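Local coordinates for protein beta-galactosidase (Bacteroides thetaiotaomicron, PDB 5MUJ) that probably acts as an arabinofuranosidase on side chain B of the plant pectin rhamnogalacturonan II, an oligosaccharide it holds in a glycan-binding pocket, at residues Y336-D341 with Y345-A350; T92-S97 with S177-W182; E35-E40 with Q277-V282. One frame throughout, in Å; residues are numbered along the deposited sequence.

All three contacts lie within or against one five-bladed beta-propeller, two of them touching directly. Interactions 1 and 3, whose centres lie 15 Å apart, meet through a salt bridge from K339 NZ to E40 OE2 (2.8 Å) and a probable hydrogen bond from Q277 NE2 to V337 O (2.8 Å). Interaction 2 stands apart, its nearest atoms about 7 Å from those of interaction 1 and about 16 Å from those of interaction 3. The glycan pocket is approached by interaction 1: the side chain of C349 touches D61 and R357, both pocket residues, while that of H346 stays about 14 Å from a bound rhamnose. Along the chain, interaction 2 is nested inside the loop that interaction 3 closes.

Interaction 1. Residues Y336-D341 with Y345-A350; sequences YVIKHD and YHFYCA
V337 sets its CG2 methyl squarely over one face of the H346 imidazole, 3.8 Å from the ring centroid and only 7° off the ring normal, a clear CH-pi contact. The first torsion of H346 places CG anti to the backbone N (chi1 -167°), and the turn of the ring about chi2 lays a face against that methyl, while NE2 is fixed by a hydrogen bond to the S335 hydroxyl. Without the imidazole, as with an alanine here, V337 CG2 would probably lose its aromatic platform and the S335 hydroxyl this partner.

On the other face of the sheet, carrying Y336, I338, Y345 and F347, the side chains pack as well. I338 CG1 approaches F347 CE1 at 4.0 Å, obliquely to the ring, and both side chains also rest on V65 of the neighbouring blade. Four backbone hydrogen bonds join the strands. I338 N gives a bond to Y345 O (2.8 Å) and Y345 N returns one to I338 O (2.7 Å). A second reciprocal pair joins F347 N to Y336 O (2.7 Å) and Y336 N to F347 O (3.0 Å), leaving V337 and H346 as the non-hydrogen-bonded pair between them.

These two strands, running at 165° to each other, form the hairpin of the last propeller blade. Strand 45-51, from near the N terminus, completes that blade's four-stranded sheet and so closes the ring of blades in the "velcro" manner of propellers.

Toward the turn the contact opens up. At H340, which is partly exposed, direct pairing gives way to a water that donates to H340 O (2.8 Å) and also hydrogen-bonds Y345 OH (2.7 Å), lying in the plane of the tyrosine ring at its edge. The H340 ring itself turns to W72, which it meets edge-to-face.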
loop_
_atom_site.group_PDB
_atom_site.type_symbol
_atom_site.label_atom_id
_atom_site.label_comp_id
_atom_site.label_asym_id
_atom_site.label_seq_id
_atom_site.Cartn_x
_atom_site.Cartn_y
_atom_site.Cartn_z
ATOM N N TYR A 336 0.570 1.821 -6.385
ATOM C CA TYR A 336 1.729 2.686 -6.310
ATOM C C TYR A 336 1.953 3.286 -7.699
ATOM O O TYR A 336 1.944 2.569 -8.677
ATOM C CB TYR A 336 2.966 1.941 -5.801
ATOM C CG TYR A 336 3.841 2.824 -4.988
ATOM C CD1 TYR A 336 4.753 3.694 -5.591
ATOM C CD2 TYR A 336 3.716 2.870 -3.571
ATOM C CE1 TYR A 336 5.521 4.556 -4.844
ATOM C CE2 TYR A 336 4.504 3.722 -2.821
ATOM C CZ TYR A 336 5.408 4.564 -3.458
ATOM O OH TYR A 336 6.223 5.426 -2.757
ATOM N N VAL A 337 2.112 4.602 -7.767
ATOM C CA VAL A 337 2.083 5.333 -9.027
ATOM C C VAL A 337 3.380 6.141 -9.218
ATOM O O VAL A 337 3.813 6.914 -8.348
ATOM C CB VAL A 337 0.833 6.241 -9.120
ATOM C CG1 VAL A 337 0.669 6.822 -10.519
ATOM C CG2 VAL A 337 -0.426 5.473 -8.770
ATOM N N ILE A 338 4.018 5.963 -10.368
ATOM C CA ILE A 338 5.222 6.694 -10.674
ATOM C C ILE A 338 4.916 7.467 -11.939
ATOM O O ILE A 338 4.455 6.863 -12.904
ATOM C CB ILE A 338 6.403 5.740 -10.973
ATOM C CG1 ILE A 338 6.738 4.847 -9.770
ATOM C CG2 ILE A 338 7.627 6.525 -11.392
ATOM C CD1 ILE A 338 7.281 5.570 -8.549
ATOM N N LYS A 339 5.136 8.779 -11.935
ATOM C CA LYS A 339 5.272 9.512 -13.195
ATOM C C LYS A 339 6.749 9.801 -13.491
ATOM O O LYS A 339 7.420 10.516 -12.766
ATOM C CB LYS A 339 4.460 10.808 -13.222
ATOM C CG LYS A 339 4.513 11.455 -14.603
ATOM C CD LYS A 339 3.576 12.608 -14.841
ATOM C CE LYS A 339 3.709 13.064 -16.294
ATOM N NZ LYS A 339 2.829 14.207 -16.575
ATOM N N HIS A 340 7.228 9.296 -14.629
ATOM C CA HIS A 340 8.625 9.468 -15.016
ATOM C C HIS A 340 8.719 9.627 -16.521
ATOM O O HIS A 340 8.074 8.876 -17.252
ATOM C CB HIS A 340 9.440 8.270 -14.553
ATOM C CG HIS A 340 10.904 8.373 -14.872
ATOM N ND1 HIS A 340 11.760 9.199 -14.175
ATOM C CD2 HIS A 340 11.656 7.755 -15.813
ATOM C CE1 HIS A 340 12.981 9.078 -14.671
ATOM N NE2 HIS A 340 12.940 8.224 -15.679
ATOM N N ASP A 341 9.513 10.614 -16.965
ATOM C CA ASP A 341 9.766 10.883 -18.371
ATOM C C ASP A 341 8.476 10.873 -19.177
ATOM O O ASP A 341 8.375 10.196 -20.179
ATOM C CB ASP A 341 10.785 9.866 -18.915
ATOM C CG ASP A 341 11.290 10.219 -20.300
ATOM O OD1 ASP A 341 11.654 11.395 -20.541
ATOM O OD2 ASP A 341 11.300 9.294 -21.135
ATOM N N TYR A 345 3.021 5.264 -14.561
ATOM C CA TYR A 345 3.049 3.830 -14.323
ATOM C C TYR A 345 2.261 3.594 -13.035
ATOM O O TYR A 345 2.666 4.082 -11.982
ATOM C CB TYR A 345 4.482 3.296 -14.133
ATOM C CG TYR A 345 5.446 3.564 -15.284
ATOM C CD1 TYR A 345 6.005 4.832 -15.491
ATOM C CD2 TYR A 345 5.835 2.536 -16.134
ATOM C CE1 TYR A 345 6.873 5.064 -16.554
ATOM C CE2 TYR A 345 6.715 2.763 -17.178
ATOM C CZ TYR A 345 7.236 4.012 -17.360
ATOM O OH TYR A 345 8.119 4.259 -18.404
ATOM N N HIS A 346 1.180 2.834 -13.140
ATOM C CA HIS A 346 0.346 2.514 -12.009
ATOM C C HIS A 346 0.548 1.028 -11.692
ATOM O O HIS A 346 0.066 0.171 -12.424
ATOM C CB HIS A 346 -1.104 2.832 -12.315
ATOM C CG HIS A 346 -2.000 2.827 -11.100
ATOM N ND1 HIS A 346 -3.050 3.713 -10.979
ATOM C CD2 HIS A 346 -2.079 2.008 -10.004
ATOM C CE1 HIS A 346 -3.704 3.482 -9.842
ATOM N NE2 HIS A 346 -3.144 2.461 -9.238
ATOM N N PHE A 347 1.273 0.757 -10.583
ATOM C CA PHE A 347 1.495 -0.591 -10.104
ATOM C C PHE A 347 0.333 -1.032 -9.222
ATOM O O PHE A 347 -0.134 -0.250 -8.365
ATOM C CB PHE A 347 2.805 -0.673 -9.307
ATOM C CG PHE A 347 4.025 -0.354 -10.143
ATOM C CD1 PHE A 347 4.387 0.962 -10.398
ATOM C CD2 PHE A 347 4.798 -1.375 -10.697
ATOM C CE1 PHE A 347 5.514 1.269 -11.191
ATOM C CE2 PHE A 347 5.907 -1.071 -11.502
ATOM C CZ PHE A 347 6.256 0.244 -11.730
ATOM N N TYR A 348 -0.152 -2.245 -9.411
ATOM C CA TYR A 348 -1.326 -2.713 -8.650
ATOM C C TYR A 348 -1.285 -4.196 -8.459
ATOM O O TYR A 348 -0.461 -4.866 -9.081
ATOM C CB TYR A 348 -2.624 -2.291 -9.335
ATOM C CG TYR A 348 -2.963 -2.955 -10.676
ATOM C CD1 TYR A 348 -2.450 -2.454 -11.901
ATOM C CD2 TYR A 348 -3.704 -4.104 -10.733
ATOM C CE1 TYR A 348 -2.816 -3.049 -13.088
ATOM C CE2 TYR A 348 -4.050 -4.722 -11.928
ATOM C CZ TYR A 348 -3.561 -4.189 -13.121
ATOM O OH TYR A 348 -3.903 -4.775 -14.354
ATOM N N CYS A 349 -2.101 -4.717 -7.556
ATOM C CA CYS A 349 -2.168 -6.152 -7.281
ATOM C C CYS A 349 -3.300 -6.756 -8.093
ATOM O O CYS A 349 -4.451 -6.302 -8.009
ATOM C CB CYS A 349 -2.380 -6.431 -5.781
ATOM S SG CYS A 349 -2.662 -8.170 -5.389
ATOM N N ALA A 350 -2.947 -7.753 -8.915
ATOM C CA ALA A 350 -3.866 -8.423 -9.801
ATOM C C ALA A 350 -4.190 -9.771 -9.200
ATOM O O ALA A 350 -3.261 -10.516 -8.853
ATOM C CB ALA A 350 -3.176 -8.606 -11.163
HETATM O O HOH W 1 9.101 6.721 -18.702
#

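Interaction 2. Residues T92-S97 with S177-W182; sequences TWIAES and STAHEW
I94 touches A179 through a single methyl group, CG2, which lies 4.0 Å from A179 CA and 4.1 Å from A179 CB. This small apolar contact is the heart of the meeting between 92-97 and 177-182, which buries 137 Å² in all. A chi1 of -162° sends CG1 of I94 away from the backbone N and leaves CG2 in the crowded position between N and the carbonyl carbon, and from there it reaches the loop. The same methyl comes within 4.3 Å of T178 O, so the loop presents both backbone and side chain to it.

Hydrogen bonds do not cross the contact; they shape the loop. A179 is the centre of an inverse gamma turn, in which H180 N makes a weak bond to T178 O (3.0 Å). The H180 side chain folds back onto the same residue: ND1 donates to T178 O at 3.2 Å, from well above the carbonyl plane, and to T178 OG1 at 3.0 Å, far out of the imidazole plane. Both bonds are thus bent away from the favoured directions. D175 O and T172 OG1 secure T178 OG1 and H180 NE2 respectively.

Aromatic packing is found within the loop. CD1 of W182 sits 4.0 Å above one face of the H180 ring, displaced toward its rim, and the indole continues inward to H146 and M148.

Charged groups are tied at the margins by salt bridges, E96 to R104 and E181 to R122. Strand 90-97 is the third strand of the first blade, whereas the loop leads from the third to the fourth strand of the second; the contact is therefore blade-to-blade packing of a beta-propeller, away from its central axis.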
loop_
_atom_site.group_PDB
_atom_site.type_symbol
_atom_site.label_atom_id
_atom_site.label_comp_id
_atom_site.label_asym_id
_atom_site.label_seq_id
_atom_site.Cartn_x
_atom_site.Cartn_y
_atom_site.Cartn_z
ATOM N N THR A 92 8.787 -9.688 3.376
ATOM C CA THR A 92 8.963 -8.593 2.469
ATOM C C THR A 92 10.252 -8.873 1.690
ATOM O O THR A 92 11.313 -9.202 2.239
ATOM C CB THR A 92 9.045 -7.270 3.183
ATOM O OG1 THR A 92 7.909 -7.131 4.050
ATOM C CG2 THR A 92 9.073 -6.084 2.213
ATOM N N TRP A 93 10.096 -8.697 0.381
ATOM C CA TRP A 93 11.165 -8.898 -0.610
ATOM C C TRP A 93 11.400 -7.566 -1.344
ATOM O O TRP A 93 10.603 -6.622 -1.328
ATOM C CB TRP A 93 10.759 -10.001 -1.605
ATOM C CG TRP A 93 10.606 -11.356 -1.040
ATOM C CD1 TRP A 93 9.654 -11.764 -0.127
ATOM C CD2 TRP A 93 11.385 -12.508 -1.317
ATOM N NE1 TRP A 93 9.805 -13.096 0.185
ATOM C CE2 TRP A 93 10.867 -13.586 -0.534
ATOM C CE3 TRP A 93 12.487 -12.742 -2.146
ATOM C CZ2 TRP A 93 11.415 -14.862 -0.569
ATOM C CZ3 TRP A 93 13.038 -13.990 -2.162
ATOM C CH2 TRP A 93 12.502 -15.049 -1.427
ATOM N N ILE A 94 12.484 -7.573 -2.089
ATOM C CA ILE A 94 12.888 -6.430 -2.944
ATOM C C ILE A 94 13.300 -6.909 -4.356
ATOM O O ILE A 94 13.952 -7.933 -4.503
ATOM C CB ILE A 94 13.948 -5.530 -2.259
ATOM C CG1 ILE A 94 14.041 -4.161 -2.917
ATOM C CG2 ILE A 94 15.332 -6.180 -2.242
ATOM C CD1 ILE A 94 14.863 -3.156 -2.148
ATOM N N ALA A 95 12.882 -6.127 -5.350
ATOM C CA ALA A 95 13.254 -6.410 -6.722
ATOM C C ALA A 95 13.766 -5.142 -7.333
ATOM O O ALA A 95 13.524 -4.028 -6.886
ATOM C CB ALA A 95 12.089 -6.911 -7.533
ATOM N N GLU A 96 14.614 -5.339 -8.336
ATOM C CA GLU A 96 15.172 -4.193 -9.076
ATOM C C GLU A 96 14.763 -4.166 -10.571
ATOM O O GLU A 96 14.344 -5.175 -11.124
ATOM C CB GLU A 96 16.706 -4.154 -8.985
ATOM C CG GLU A 96 17.417 -5.319 -9.681
ATOM C CD GLU A 96 18.914 -5.222 -9.688
ATOM O OE1 GLU A 96 19.518 -4.591 -8.805
ATOM O OE2 GLU A 96 19.487 -5.795 -10.618
ATOM N N SER A 97 14.866 -2.971 -11.153
ATOM C CA SER A 97 14.559 -2.696 -12.574
ATOM C C SER A 97 15.348 -1.513 -13.084
ATOM O O SER A 97 15.622 -0.530 -12.360
ATOM C CB SER A 97 13.073 -2.384 -12.765
ATOM O OG SER A 97 12.774 -2.103 -14.126
ATOM N N SER A 177 19.187 -0.557 -1.956
ATOM C CA SER A 177 19.151 -1.336 -3.205
ATOM C C SER A 177 19.607 -2.801 -3.085
ATOM O O SER A 177 19.679 -3.495 -4.103
ATOM C CB SER A 177 19.976 -0.618 -4.275
ATOM O OG SER A 177 21.378 -0.755 -4.040
ATOM N N THR A 178 19.915 -3.250 -1.851
ATOM C CA THR A 178 20.381 -4.604 -1.565
ATOM C C THR A 178 19.398 -5.384 -0.727
ATOM O O THR A 178 18.664 -4.805 0.094
ATOM C CB THR A 178 21.798 -4.591 -0.906
ATOM O OG1 THR A 178 21.769 -4.008 0.415
ATOM C CG2 THR A 178 22.765 -3.800 -1.778
ATOM N N ALA A 179 19.329 -6.688 -0.962
ATOM C CA ALA A 179 18.462 -7.583 -0.208
ATOM C C ALA A 179 19.242 -7.924 1.050
ATOM O O ALA A 179 19.970 -8.908 1.081
ATOM C CB ALA A 179 18.123 -8.846 -0.992
ATOM N N HIS A 180 19.087 -7.075 2.063
ATOM C CA HIS A 180 19.593 -7.287 3.409
ATOM C C HIS A 180 18.447 -7.011 4.367
ATOM O O HIS A 180 17.477 -6.338 4.020
ATOM C CB HIS A 180 20.775 -6.363 3.690
ATOM C CG HIS A 180 20.382 -4.937 3.918
ATOM N ND1 HIS A 180 20.025 -4.090 2.890
ATOM C CD2 HIS A 180 20.263 -4.216 5.057
ATOM C CE1 HIS A 180 19.715 -2.905 3.386
ATOM N NE2 HIS A 180 19.847 -2.958 4.703
ATOM N N GLU A 181 18.601 -7.525 5.577
ATOM C CA GLU A 181 17.549 -7.408 6.625
ATOM C C GLU A 181 17.570 -6.019 7.271
ATOM O O GLU A 181 18.571 -5.572 7.813
ATOM C CB GLU A 181 17.683 -8.496 7.696
ATOM C CG GLU A 181 16.448 -8.651 8.598
ATOM C CD GLU A 181 15.316 -9.470 7.986
ATOM O OE1 GLU A 181 15.430 -10.022 6.872
ATOM O OE2 GLU A 181 14.282 -9.627 8.643
ATOM N N TRP A 182 16.425 -5.352 7.238
ATOM C CA TRP A 182 16.267 -4.091 7.934
ATOM C C TRP A 182 16.020 -4.429 9.435
ATOM O O TRP A 182 15.610 -5.513 9.753
ATOM C CB TRP A 182 15.084 -3.316 7.329
ATOM C CG TRP A 182 15.275 -2.802 5.921
ATOM C CD1 TRP A 182 15.848 -3.445 4.871
ATOM C CD2 TRP A 182 14.896 -1.514 5.454
ATOM N NE1 TRP A 182 15.785 -2.654 3.769
ATOM C CE2 TRP A 182 15.221 -1.452 4.086
ATOM C CE3 TRP A 182 14.255 -0.411 6.057
ATOM C CZ2 TRP A 182 14.975 -0.317 3.315
ATOM C CZ3 TRP A 182 14.000 0.709 5.292
ATOM C CH2 TRP A 182 14.370 0.758 3.938
#

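Interaction 3. Residues E35-E40 with Q277-V282; sequences EQIYEE and QKMGDV
I37 and M279 bring helix 31-41 and the hairpin of strands 270-279 and 282-290 together, with their CA atoms 8.7 Å apart, a separation bridged by side chains alone. Within the helix, E40 N bonds to Q36 O. The hairpin reverses through a type II' beta turn from M279 to V282, closed by M279 N to V282 O at 2.8 Å and, more loosely, by V282 N to M279 O at 3.3 Å. G280 occupies the turn position with positive phi (77°), a conformation that glycine adopts readily.

M279, present as selenomethionine, reaches about halfway across, where its SE meets the side chain of I37. Its chain leaves the strand extended and bends only at the last torsion (chi3 -72°), which turns the CE methyl to E40. SE lies 4.2 Å from I37 CG1 and 4.1 Å from E40 CG, a fork between two side chains one helical turn apart, while CE meets E40 CG at 3.9 Å. I37 also spreads to the other end of the turn, where its CD1 packs on V282 CG1 at 4.0 Å. Each of these side-chain pairs meets at a slant, and all the contacts are apolar.

E40 divides its roles along its length. Its CG methylene touches the selenium and the terminal methyl, and the bend at chi2 (65°) carries the carboxylate off in another direction, where OE2 is gripped by K339 NZ and W133 NE1. Two partners on one oxygen would probably hold the aliphatic part against M279.

The helix precedes strand 45-51 and lies against the fourth propeller blade: I37 is flanked by V284 of strand 282-290 and by F303 and A305 of strand 299-306, while M279 also touches V41 at the helix end and W133 in a loop of the second blade.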
loop_
_atom_site.group_PDB
_atom_site.type_symbol
_atom_site.label_atom_id
_atom_site.label_comp_id
_atom_site.label_asym_id
_atom_site.label_seq_id
_atom_site.Cartn_x
_atom_site.Cartn_y
_atom_site.Cartn_z
ATOM N N GLU A 35 -11.285 16.697 -12.388
ATOM C CA GLU A 35 -11.159 16.221 -13.789
ATOM C C GLU A 35 -9.750 16.374 -14.381
ATOM O O GLU A 35 -9.277 15.469 -15.087
ATOM C CB GLU A 35 -12.250 16.873 -14.645
ATOM C CG GLU A 35 -13.626 16.341 -14.252
ATOM C CD GLU A 35 -14.793 17.131 -14.797
ATOM O OE1 GLU A 35 -14.580 18.007 -15.634
ATOM O OE2 GLU A 35 -15.944 16.863 -14.379
ATOM N N GLN A 36 -9.075 17.480 -14.071
ATOM C CA GLN A 36 -7.677 17.673 -14.482
ATOM C C GLN A 36 -6.748 16.628 -13.848
ATOM O O GLN A 36 -5.847 16.134 -14.506
ATOM C CB GLN A 36 -7.181 19.067 -14.122
ATOM C CG GLN A 36 -7.846 20.193 -14.904
ATOM C CD GLN A 36 -7.559 21.574 -14.335
ATOM O OE1 GLN A 36 -6.833 21.723 -13.349
ATOM N NE2 GLN A 36 -8.137 22.600 -14.961
ATOM N N ILE A 37 -6.939 16.339 -12.562
ATOM C CA ILE A 37 -6.142 15.308 -11.852
ATOM C C ILE A 37 -6.357 13.937 -12.496
ATOM O O ILE A 37 -5.389 13.231 -12.776
ATOM C CB ILE A 37 -6.466 15.254 -10.334
ATOM C CG1 ILE A 37 -5.943 16.532 -9.680
ATOM C CG2 ILE A 37 -5.818 14.026 -9.686
ATOM C CD1 ILE A 37 -6.522 16.801 -8.304
ATOM N N TYR A 38 -7.613 13.586 -12.786
ATOM C CA TYR A 38 -7.904 12.331 -13.499
ATOM C C TYR A 38 -7.108 12.217 -14.828
ATOM O O TYR A 38 -6.489 11.202 -15.094
ATOM C CB TYR A 38 -9.426 12.148 -13.736
ATOM C CG TYR A 38 -9.767 10.959 -14.624
ATOM C CD1 TYR A 38 -9.861 9.676 -14.123
ATOM C CD2 TYR A 38 -10.006 11.144 -15.981
ATOM C CE1 TYR A 38 -10.168 8.594 -14.950
ATOM C CE2 TYR A 38 -10.316 10.081 -16.804
ATOM C CZ TYR A 38 -10.391 8.820 -16.304
ATOM O OH TYR A 38 -10.689 7.756 -17.100
ATOM N N GLU A 39 -7.144 13.261 -15.642
ATOM C CA GLU A 39 -6.476 13.238 -16.939
ATOM C C GLU A 39 -4.972 13.102 -16.722
ATOM O O GLU A 39 -4.307 12.404 -17.466
ATOM C CB GLU A 39 -6.813 14.504 -17.691
ATOM C CG GLU A 39 -8.249 14.621 -18.153
ATOM C CD GLU A 39 -8.824 13.431 -18.923
ATOM O OE1 GLU A 39 -8.091 12.718 -19.650
ATOM O OE2 GLU A 39 -10.054 13.232 -18.858
ATOM N N GLU A 40 -4.443 13.746 -15.686
ATOM C CA GLU A 40 -3.009 13.660 -15.352
ATOM C C GLU A 40 -2.556 12.267 -14.888
ATOM O O GLU A 40 -1.437 11.853 -15.188
ATOM C CB GLU A 40 -2.672 14.725 -14.292
ATOM C CG GLU A 40 -1.214 14.816 -13.829
ATOM C CD GLU A 40 -0.230 15.250 -14.908
ATOM O OE1 GLU A 40 -0.654 15.828 -15.934
ATOM O OE2 GLU A 40 0.980 15.030 -14.680
ATOM N N GLN A 277 0.549 11.561 -3.090
ATOM C CA GLN A 277 1.536 12.411 -3.741
ATOM C C GLN A 277 1.046 13.848 -3.786
ATOM O O GLN A 277 -0.153 14.101 -3.741
ATOM C CB GLN A 277 1.814 11.880 -5.145
ATOM C CG GLN A 277 2.529 10.544 -5.061
ATOM C CD GLN A 277 3.034 10.060 -6.378
ATOM O OE1 GLN A 277 3.750 10.782 -7.089
ATOM N NE2 GLN A 277 2.681 8.817 -6.714
ATOM N N LYS A 278 1.981 14.784 -3.804
ATOM C CA LYS A 278 1.664 16.197 -3.827
ATOM C C LYS A 278 1.854 16.675 -5.267
ATOM O O LYS A 278 2.902 16.429 -5.867
ATOM C CB LYS A 278 2.560 16.956 -2.861
ATOM C CG LYS A 278 1.953 18.274 -2.396
ATOM C CD LYS A 278 2.929 19.083 -1.553
ATOM C CE LYS A 278 2.617 20.565 -1.597
ATOM N NZ LYS A 278 3.292 21.282 -0.487
HETATM N N MSE A 279 0.803 17.281 -5.816
HETATM C CA MSE A 279 0.789 17.779 -7.168
HETATM C C MSE A 279 0.380 19.218 -7.103
HETATM O O MSE A 279 -0.817 19.554 -7.071
HETATM C CB MSE A 279 -0.154 16.854 -7.910
HETATM C CG MSE A 279 -0.212 17.169 -9.381
HETATM SE SE MSE A 279 -1.809 16.257 -10.044
HETATM C CE MSE A 279 -1.225 14.380 -9.993
ATOM N N GLY A 280 1.391 20.080 -7.055
ATOM C CA GLY A 280 1.213 21.513 -6.964
ATOM C C GLY A 280 0.850 21.857 -5.542
ATOM O O GLY A 280 1.584 21.511 -4.611
ATOM N N ASP A 281 -0.295 22.519 -5.378
ATOM C CA ASP A 281 -0.841 22.824 -4.049
ATOM C C ASP A 281 -1.844 21.781 -3.544
ATOM O O ASP A 281 -2.400 21.953 -2.455
ATOM C CB ASP A 281 -1.441 24.249 -4.006
ATOM C CG ASP A 281 -2.589 24.472 -5.010
ATOM O OD1 ASP A 281 -2.971 23.545 -5.763
ATOM O OD2 ASP A 281 -3.107 25.609 -5.059
ATOM N N VAL A 282 -2.081 20.710 -4.298
ATOM C CA VAL A 282 -3.041 19.677 -3.899
ATOM C C VAL A 282 -2.392 18.301 -3.628
ATOM O O VAL A 282 -1.428 17.912 -4.280
ATOM C CB VAL A 282 -4.229 19.580 -4.897
ATOM C CG1 VAL A 282 -3.853 18.798 -6.147
ATOM C CG2 VAL A 282 -5.485 18.982 -4.236
#